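Local atomic coordinates of class II aldolase/adducin domain protein (Pseudomonas syringae pv. phaseolicola 1448A, PDB entry 3OCR), a protein that belongs to the class II aldolase/adducin family and may bind actin filaments, though its true activity remains uncertain. Residues G196-A208 with G248-L260. Numbering follows the deposited sequence.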
ATOM      1  N   GLY A 196       3.390  27.665   8.368  1.00 27.52           N
ATOM      2  CA  GLY A 196       3.578  27.608   9.818  1.00 26.94           C
ATOM      3  C   GLY A 196       4.495  28.699  10.303  1.00 26.74           C
ATOM      4  O   GLY A 196       5.215  29.317   9.505  1.00 26.61           O
ATOM      5  N   VAL A 197       4.457  28.943  11.610  1.00 26.49           N
ATOM      6  CA  VAL A 197       5.276  29.957  12.258  1.00 27.19           C
ATOM      7  C   VAL A 197       6.700  29.404  12.405  1.00 27.45           C
ATOM      8  O   VAL A 197       7.618  30.107  12.823  1.00 27.75           O
ATOM      9  CB  VAL A 197       4.703  30.359  13.641  1.00 27.73           C
ATOM     10  CG1 VAL A 197       3.252  30.880  13.505  1.00 27.84           C
ATOM     11  CG2 VAL A 197       4.769  29.191  14.619  1.00 27.46           C
ATOM     12  N   SER A 198       6.855  28.125  12.056  1.00 26.72           N
ATOM     13  CA  SER A 198       8.150  27.446  12.091  1.00 26.24           C
ATOM     14  C   SER A 198       8.018  26.262  11.147  1.00 25.64           C
ATOM     15  O   SER A 198       6.907  25.920  10.737  1.00 24.92           O
ATOM     16  CB  SER A 198       8.440  26.948  13.509  1.00 26.59           C
ATOM     17  OG  SER A 198       7.483  25.974  13.903  1.00 26.01           O
ATOM     18  N   VAL A 199       9.143  25.644  10.805  1.00 24.87           N
ATOM     19  CA  VAL A 199       9.158  24.392  10.046  1.00 24.50           C
ATOM     20  C   VAL A 199       8.364  23.312  10.811  1.00 24.16           C
ATOM     21  O   VAL A 199       7.566  22.581  10.229  1.00 24.38           O
ATOM     22  CB  VAL A 199      10.624  23.918   9.781  1.00 24.07           C
ATOM     23  CG1 VAL A 199      10.655  22.483   9.243  1.00 24.58           C
ATOM     24  CG2 VAL A 199      11.337  24.882   8.816  1.00 24.14           C
ATOM     25  N   GLU A 200       8.544  23.268  12.124  1.00 24.30           N
ATOM     26  CA  GLU A 200       7.882  22.272  12.978  1.00 24.37           C
ATOM     27  C   GLU A 200       6.354  22.426  12.910  1.00 23.84           C
ATOM     28  O   GLU A 200       5.619  21.448  12.760  1.00 22.85           O
ATOM     29  CB  GLU A 200       8.351  22.392  14.418  1.00 24.82           C
ATOM     30  CG  GLU A 200       9.894  22.313  14.608  1.00 27.54           C
ATOM     31  CD  GLU A 200      10.569  23.676  14.691  1.00 30.06           C
ATOM     32  OE1 GLU A 200      10.545  24.438  13.702  1.00 29.51           O
ATOM     33  OE2 GLU A 200      11.158  23.969  15.747  1.00 32.17           O
ATOM     34  N   HIS A 201       5.892  23.658  13.040  1.00 23.39           N
ATOM     35  CA  HIS A 201       4.450  23.928  12.980  1.00 23.83           C
ATOM     36  C   HIS A 201       3.841  23.543  11.609  1.00 23.64           C
ATOM     37  O   HIS A 201       2.768  22.912  11.546  1.00 24.34           O
ATOM     38  CB  HIS A 201       4.199  25.404  13.337  1.00 23.92           C
ATOM     39  CG  HIS A 201       2.758  25.810  13.244  1.00 24.04           C
ATOM     40  ND1 HIS A 201       2.367  27.076  12.864  1.00 24.64           N
ATOM     41  CD2 HIS A 201       1.616  25.114  13.467  1.00 24.62           C
ATOM     42  CE1 HIS A 201       1.042  27.143  12.858  1.00 25.28           C
ATOM     43  NE2 HIS A 201       0.564  25.960  13.212  1.00 24.73           N
ATOM     44  N   ALA A 202       4.515  23.941  10.522  1.00 22.91           N
ATOM     45  CA  ALA A 202       4.090  23.625   9.164  1.00 22.43           C
ATOM     46  C   ALA A 202       4.034  22.119   8.931  1.00 22.01           C
ATOM     47  O   ALA A 202       3.091  21.602   8.342  1.00 21.21           O
ATOM     48  CB  ALA A 202       5.010  24.326   8.112  1.00 22.43           C
ATOM     49  N   ILE A 203       5.053  21.419   9.411  1.00 21.12           N
ATOM     50  CA  ILE A 203       5.115  19.991   9.238  1.00 21.76           C
ATOM     51  C   ILE A 203       4.038  19.266  10.047  1.00 22.02           C
ATOM     52  O   ILE A 203       3.518  18.236   9.584  1.00 21.95           O
ATOM     53  CB  ILE A 203       6.537  19.455   9.633  1.00 21.65           C
ATOM     54  CG1 ILE A 203       7.522  19.676   8.479  1.00 22.83           C
ATOM     55  CG2 ILE A 203       6.460  17.996  10.013  1.00 22.49           C
ATOM     56  CD1 ILE A 203       7.277  18.840   7.180  1.00 24.21           C
ATOM     57  N   GLN A 204       3.706  19.774  11.248  1.00 22.19           N
ATOM     58  CA  GLN A 204       2.681  19.123  12.050  1.00 22.52           C
ATOM     59  C   GLN A 204       1.352  19.233  11.321  1.00 21.94           C
ATOM     60  O   GLN A 204       0.632  18.257  11.218  1.00 21.55           O
ATOM     61  CB  GLN A 204       2.518  19.729  13.456  1.00 23.66           C
ATOM     62  CG  GLN A 204       1.469  18.948  14.319  1.00 25.28           C
ATOM     63  CD  GLN A 204       1.345  19.422  15.761  1.00 32.55           C
ATOM     64  OE1 GLN A 204       1.605  20.575  16.078  1.00 36.13           O
ATOM     65  NE2 GLN A 204       0.931  18.521  16.643  1.00 35.86           N
ATOM     66  N   GLN A 205       1.045  20.421  10.807  1.00 21.54           N
ATOM     67  CA  GLN A 205      -0.197  20.623  10.058  1.00 21.39           C
ATOM     68  C   GLN A 205      -0.244  19.750   8.796  1.00 21.08           C
ATOM     69  O   GLN A 205      -1.295  19.204   8.454  1.00 21.05           O
ATOM     70  CB  GLN A 205      -0.339  22.093   9.672  1.00 21.52           C
ATOM     71  CG  GLN A 205      -0.392  23.072  10.861  1.00 23.49           C
ATOM     72  CD  GLN A 205      -1.139  24.325  10.484  1.00 25.96           C
ATOM     73  OE1 GLN A 205      -2.328  24.456  10.774  1.00 27.95           O
ATOM     74  NE2 GLN A 205      -0.455  25.251   9.825  1.00 26.76           N
ATOM     75  N   LEU A 206       0.894  19.617   8.102  1.00 21.11           N
ATOM     76  CA  LEU A 206       0.931  18.831   6.859  1.00 20.69           C
ATOM     77  C   LEU A 206       0.707  17.332   7.134  1.00 20.92           C
ATOM     78  O   LEU A 206      -0.094  16.676   6.454  1.00 21.34           O
ATOM     79  CB  LEU A 206       2.235  19.056   6.083  1.00 21.37           C
ATOM     80  CG  LEU A 206       2.434  18.213   4.807  1.00 22.23           C
ATOM     81  CD1 LEU A 206       1.442  18.619   3.730  1.00 22.98           C
ATOM     82  CD2 LEU A 206       3.902  18.328   4.316  1.00 24.25           C
ATOM     83  N   HIS A 207       1.447  16.804   8.100  1.00 21.12           N
ATOM     84  CA  HIS A 207       1.275  15.442   8.609  1.00 21.78           C
ATOM     85  C   HIS A 207      -0.173  15.109   8.952  1.00 21.28           C
ATOM     86  O   HIS A 207      -0.669  14.045   8.565  1.00 20.84           O
ATOM     87  CB  HIS A 207       2.193  15.216   9.816  1.00 22.27           C
ATOM     88  CG  HIS A 207       2.335  13.780  10.233  1.00 25.05           C
ATOM     89  ND1 HIS A 207       3.059  13.406  11.345  1.00 28.86           N
ATOM     90  CD2 HIS A 207       1.877  12.628   9.685  1.00 28.28           C
ATOM     91  CE1 HIS A 207       3.035  12.091  11.471  1.00 28.97           C
ATOM     92  NE2 HIS A 207       2.327  11.594  10.474  1.00 29.34           N
ATOM     93  N   ALA A 208      -0.841  16.003   9.674  1.00 20.73           N
ATOM     94  CA  ALA A 208      -2.233  15.787  10.043  1.00 20.51           C
ATOM     95  C   ALA A 208      -3.164  15.851   8.861  1.00 20.16           C
ATOM     96  O   ALA A 208      -4.115  15.069   8.786  1.00 21.42           O
ATOM     97  CB  ALA A 208      -2.690  16.782  11.112  1.00 21.08           C
ATOM     98  N   GLY A 248       0.722  27.845  16.833  1.00 38.05           N
ATOM     99  CA  GLY A 248       1.818  27.042  16.284  1.00 38.64           C
ATOM    100  C   GLY A 248       3.088  27.048  17.122  1.00 39.84           C
ATOM    101  O   GLY A 248       4.086  26.397  16.779  1.00 38.10           O
ATOM    102  N   ASN A 249       3.044  27.799  18.215  1.00 45.52           N
ATOM    103  CA  ASN A 249       4.138  27.826  19.176  1.00 49.34           C
ATOM    104  C   ASN A 249       3.835  27.057  20.457  1.00 49.32           C
ATOM    105  O   ASN A 249       4.610  27.114  21.409  1.00 50.24           O
ATOM    106  CB  ASN A 249       4.558  29.270  19.491  1.00 51.50           C
ATOM    107  CG  ASN A 249       5.471  29.845  18.433  1.00 55.37           C
ATOM    108  OD1 ASN A 249       6.464  29.218  18.054  1.00 58.01           O
ATOM    109  ND2 ASN A 249       5.145  31.042  17.945  1.00 57.68           N
ATOM    110  N   GLY A 250       2.715  26.336  20.465  1.00 47.89           N
ATOM    111  CA  GLY A 250       2.340  25.473  21.584  1.00 46.07           C
ATOM    112  C   GLY A 250       3.271  24.281  21.817  1.00 44.45           C
ATOM    113  O   GLY A 250       3.994  23.863  20.910  1.00 44.43           O
ATOM    114  N   PRO A 251       3.263  23.726  23.041  1.00 43.31           N
ATOM    115  CA  PRO A 251       4.109  22.567  23.412  1.00 41.85           C
ATOM    116  C   PRO A 251       3.821  21.272  22.625  1.00 39.32           C
ATOM    117  O   PRO A 251       4.683  20.392  22.526  1.00 38.51           O
ATOM    118  CB  PRO A 251       3.828  22.377  24.910  1.00 42.70           C
ATOM    119  CG  PRO A 251       2.619  23.193  25.222  1.00 43.46           C
ATOM    120  CD  PRO A 251       2.495  24.259  24.180  1.00 43.57           C
ATOM    121  N   GLY A 252       2.625  21.163  22.057  1.00 37.13           N
ATOM    122  CA  GLY A 252       2.276  20.004  21.245  1.00 34.58           C
ATOM    123  C   GLY A 252       3.041  19.932  19.928  1.00 32.75           C
ATOM    124  O   GLY A 252       3.253  18.847  19.391  1.00 32.65           O
ATOM    125  N   VAL A 253       3.447  21.088  19.403  1.00 31.80           N
ATOM    126  CA  VAL A 253       4.235  21.163  18.167  1.00 30.90           C
ATOM    127  C   VAL A 253       5.628  20.554  18.381  1.00 30.97           C
ATOM    128  O   VAL A 253       6.065  19.698  17.603  1.00 30.05           O
ATOM    129  CB  VAL A 253       4.343  22.621  17.637  1.00 31.21           C
ATOM    130  CG1 VAL A 253       5.265  22.712  16.445  1.00 29.81           C
ATOM    131  CG2 VAL A 253       2.954  23.176  17.275  1.00 32.13           C
ATOM    132  N   ALA A 254       6.300  20.974  19.450  1.00 31.76           N
ATOM    133  CA  ALA A 254       7.644  20.480  19.772  1.00 32.72           C
ATOM    134  C   ALA A 254       7.652  18.973  20.013  1.00 33.02           C
ATOM    135  O   ALA A 254       8.533  18.273  19.543  1.00 33.90           O
ATOM    136  CB  ALA A 254       8.202  21.218  20.998  1.00 33.31           C
ATOM    137  N   ARG A 255       6.646  18.469  20.719  1.00 32.99           N
ATOM    138  CA  ARG A 255       6.568  17.041  21.037  1.00 32.72           C
ATOM    139  C   ARG A 255       6.424  16.180  19.768  1.00 31.82           C
ATOM    140  O   ARG A 255       7.118  15.171  19.600  1.00 31.25           O
ATOM    141  CB  ARG A 255       5.400  16.798  22.003  1.00 33.32           C
ATOM    142  CG  ARG A 255       5.260  15.387  22.524  1.00 34.71           C
ATOM    143  CD  ARG A 255       4.080  15.249  23.502  1.00 38.53           C
ATOM    144  NE  ARG A 255       4.237  16.155  24.633  1.00 41.73           N
ATOM    145  CZ  ARG A 255       3.475  17.225  24.844  1.00 43.74           C
ATOM    146  NH1 ARG A 255       2.458  17.506  24.033  1.00 43.31           N
ATOM    147  NH2 ARG A 255       3.712  17.997  25.891  1.00 45.48           N
ATOM    148  N   HIS A 256       5.492  16.578  18.900  1.00 30.68           N
ATOM    149  CA  HIS A 256       5.245  15.914  17.624  1.00 30.00           C
ATOM    150  C   HIS A 256       6.514  15.916  16.781  1.00 29.23           C
ATOM    151  O   HIS A 256       6.870  14.908  16.186  1.00 28.83           O
ATOM    152  CB  HIS A 256       4.121  16.663  16.890  1.00 30.12           C
ATOM    153  CG  HIS A 256       3.673  16.025  15.616  1.00 31.62           C
ATOM    154  ND1 HIS A 256       2.442  15.415  15.483  1.00 34.98           N
ATOM    155  CD2 HIS A 256       4.254  15.964  14.394  1.00 33.31           C
ATOM    156  CE1 HIS A 256       2.303  14.972  14.246  1.00 34.29           C
ATOM    157  NE2 HIS A 256       3.384  15.300  13.561  1.00 33.00           N
ATOM    158  N   TRP A 257       7.180  17.061  16.724  1.00 28.98           N
ATOM    159  CA  TRP A 257       8.361  17.221  15.896  1.00 30.25           C
ATOM    160  C   TRP A 257       9.522  16.377  16.437  1.00 30.95           C
ATOM    161  O   TRP A 257      10.244  15.743  15.658  1.00 31.64           O
ATOM    162  CB  TRP A 257       8.791  18.685  15.858  1.00 30.15           C
ATOM    163  CG  TRP A 257      10.123  18.906  15.181  1.00 31.82           C
ATOM    164  CD1 TRP A 257      11.358  19.071  15.780  1.00 32.80           C
ATOM    165  CD2 TRP A 257      10.343  19.003  13.767  1.00 29.74           C
ATOM    166  NE1 TRP A 257      12.320  19.271  14.809  1.00 32.87           N
ATOM    167  CE2 TRP A 257      11.726  19.215  13.570  1.00 31.17           C
ATOM    168  CE3 TRP A 257       9.501  18.918  12.651  1.00 27.96           C
ATOM    169  CZ2 TRP A 257      12.291  19.360  12.289  1.00 29.96           C
ATOM    170  CZ3 TRP A 257      10.054  19.048  11.378  1.00 29.08           C
ATOM    171  CH2 TRP A 257      11.438  19.266  11.208  1.00 29.70           C
ATOM    172  N   ASN A 258       9.706  16.387  17.753  1.00 31.65           N
ATOM    173  CA  ASN A 258      10.853  15.685  18.383  1.00 32.53           C
ATOM    174  C   ASN A 258      10.796  14.167  18.147  1.00 31.94           C
ATOM    175  O   ASN A 258      11.835  13.498  18.082  1.00 32.36           O
ATOM    176  CB  ASN A 258      10.889  15.950  19.893  1.00 33.39           C
ATOM    177  CG  ASN A 258      11.324  17.360  20.243  1.00 35.20           C
ATOM    178  OD1 ASN A 258      11.852  18.093  19.411  1.00 37.01           O
ATOM    179  ND2 ASN A 258      11.128  17.736  21.497  1.00 36.55           N
ATOM    180  N   ALA A 259       9.584  13.629  18.060  1.00 30.84           N
ATOM    181  CA  ALA A 259       9.378  12.206  17.758  1.00 30.82           C
ATOM    182  C   ALA A 259       9.678  11.924  16.287  1.00 30.88           C
ATOM    183  O   ALA A 259      10.331  10.942  15.967  1.00 32.64           O
ATOM    184  CB  ALA A 259       7.953  11.748  18.122  1.00 29.89           C
ATOM    185  N   LEU A 260       9.207  12.783  15.394  1.00 30.23           N
ATOM    186  CA  LEU A 260       9.583  12.682  13.975  1.00 30.53           C
ATOM    187  C   LEU A 260      11.106  12.644  13.814  1.00 31.60           C
ATOM    188  O   LEU A 260      11.626  11.819  13.069  1.00 32.41           O
ATOM    189  CB  LEU A 260       8.986  13.823  13.158  1.00 29.38           C
ATOM    190  CG  LEU A 260       7.468  13.720  12.947  1.00 30.19           C
ATOM    191  CD1 LEU A 260       6.956  14.878  12.103  1.00 28.64           C
ATOM    192  CD2 LEU A 260       7.037  12.397  12.307  1.00 31.04           C
TER
HETATM  193  O   HOH W   1       6.812  26.046  16.502  1.00 35.93           O
HETATM  194  O   HOH W   2       5.976  19.047  14.590  1.00 30.08           O
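Gln204, on helix 199-208, meets His256 and Val253 of helix 251-260 with everything beyond its CB. Its CB points at the partner helix; CG, held anti to the backbone N, lies over the face of the His256 ring, 3.9 Å from the ring centroid in a CH-pi contact. Beyond CG the chain runs extended: CD passes the CB and CG of His256, OE1 comes to 3.2 Å from Val253 CG2, and NE2 sits near Gly252 O and His256 ND1, the amide plane turned 48° from the imidazole.

At its edge the same imidazole meets His207: His207 ND1 and His256 NE2 share a hydrogen bond of 2.9 Å, the rings touching rim to rim with planes 75° apart. His256 ND1 bonds Tyr55 OH of the second subunit, so both ring nitrogens are engaged and the ring's rotation is fixed.

One turn earlier in the helix, the chain of Glu200 bends at chi2 and lays CG over the five-membered ring of Trp257, 3.5 Å from its centroid, while Ile203 CG1 borders the indole edge and Val199 CG1 touches CH2. Ile203 CG2 also packs on Leu260 CD1.

At the start of helix 199-208, Gly248 CA, from the loop before the other helix, stands over the centre of the His201 ring, 3.3 Å from its centroid. Val197 N donates to His201 ND1, a nearly in-plane bond that helps set the ring's rotation, with its face against the glycine. Ser198 OG caps His201 N and shares water 1 with Gly248 O; water 2 donates to Glu200 O and Val253 O.

The helix axes approach to 9.1 Å at 79°, and His53 of the second subunit meets the rings of His207 and His256, placing this nearly perpendicular helix pair beside a subunit interface of the four-chain assembly, within the class II aldolase/adducin fold.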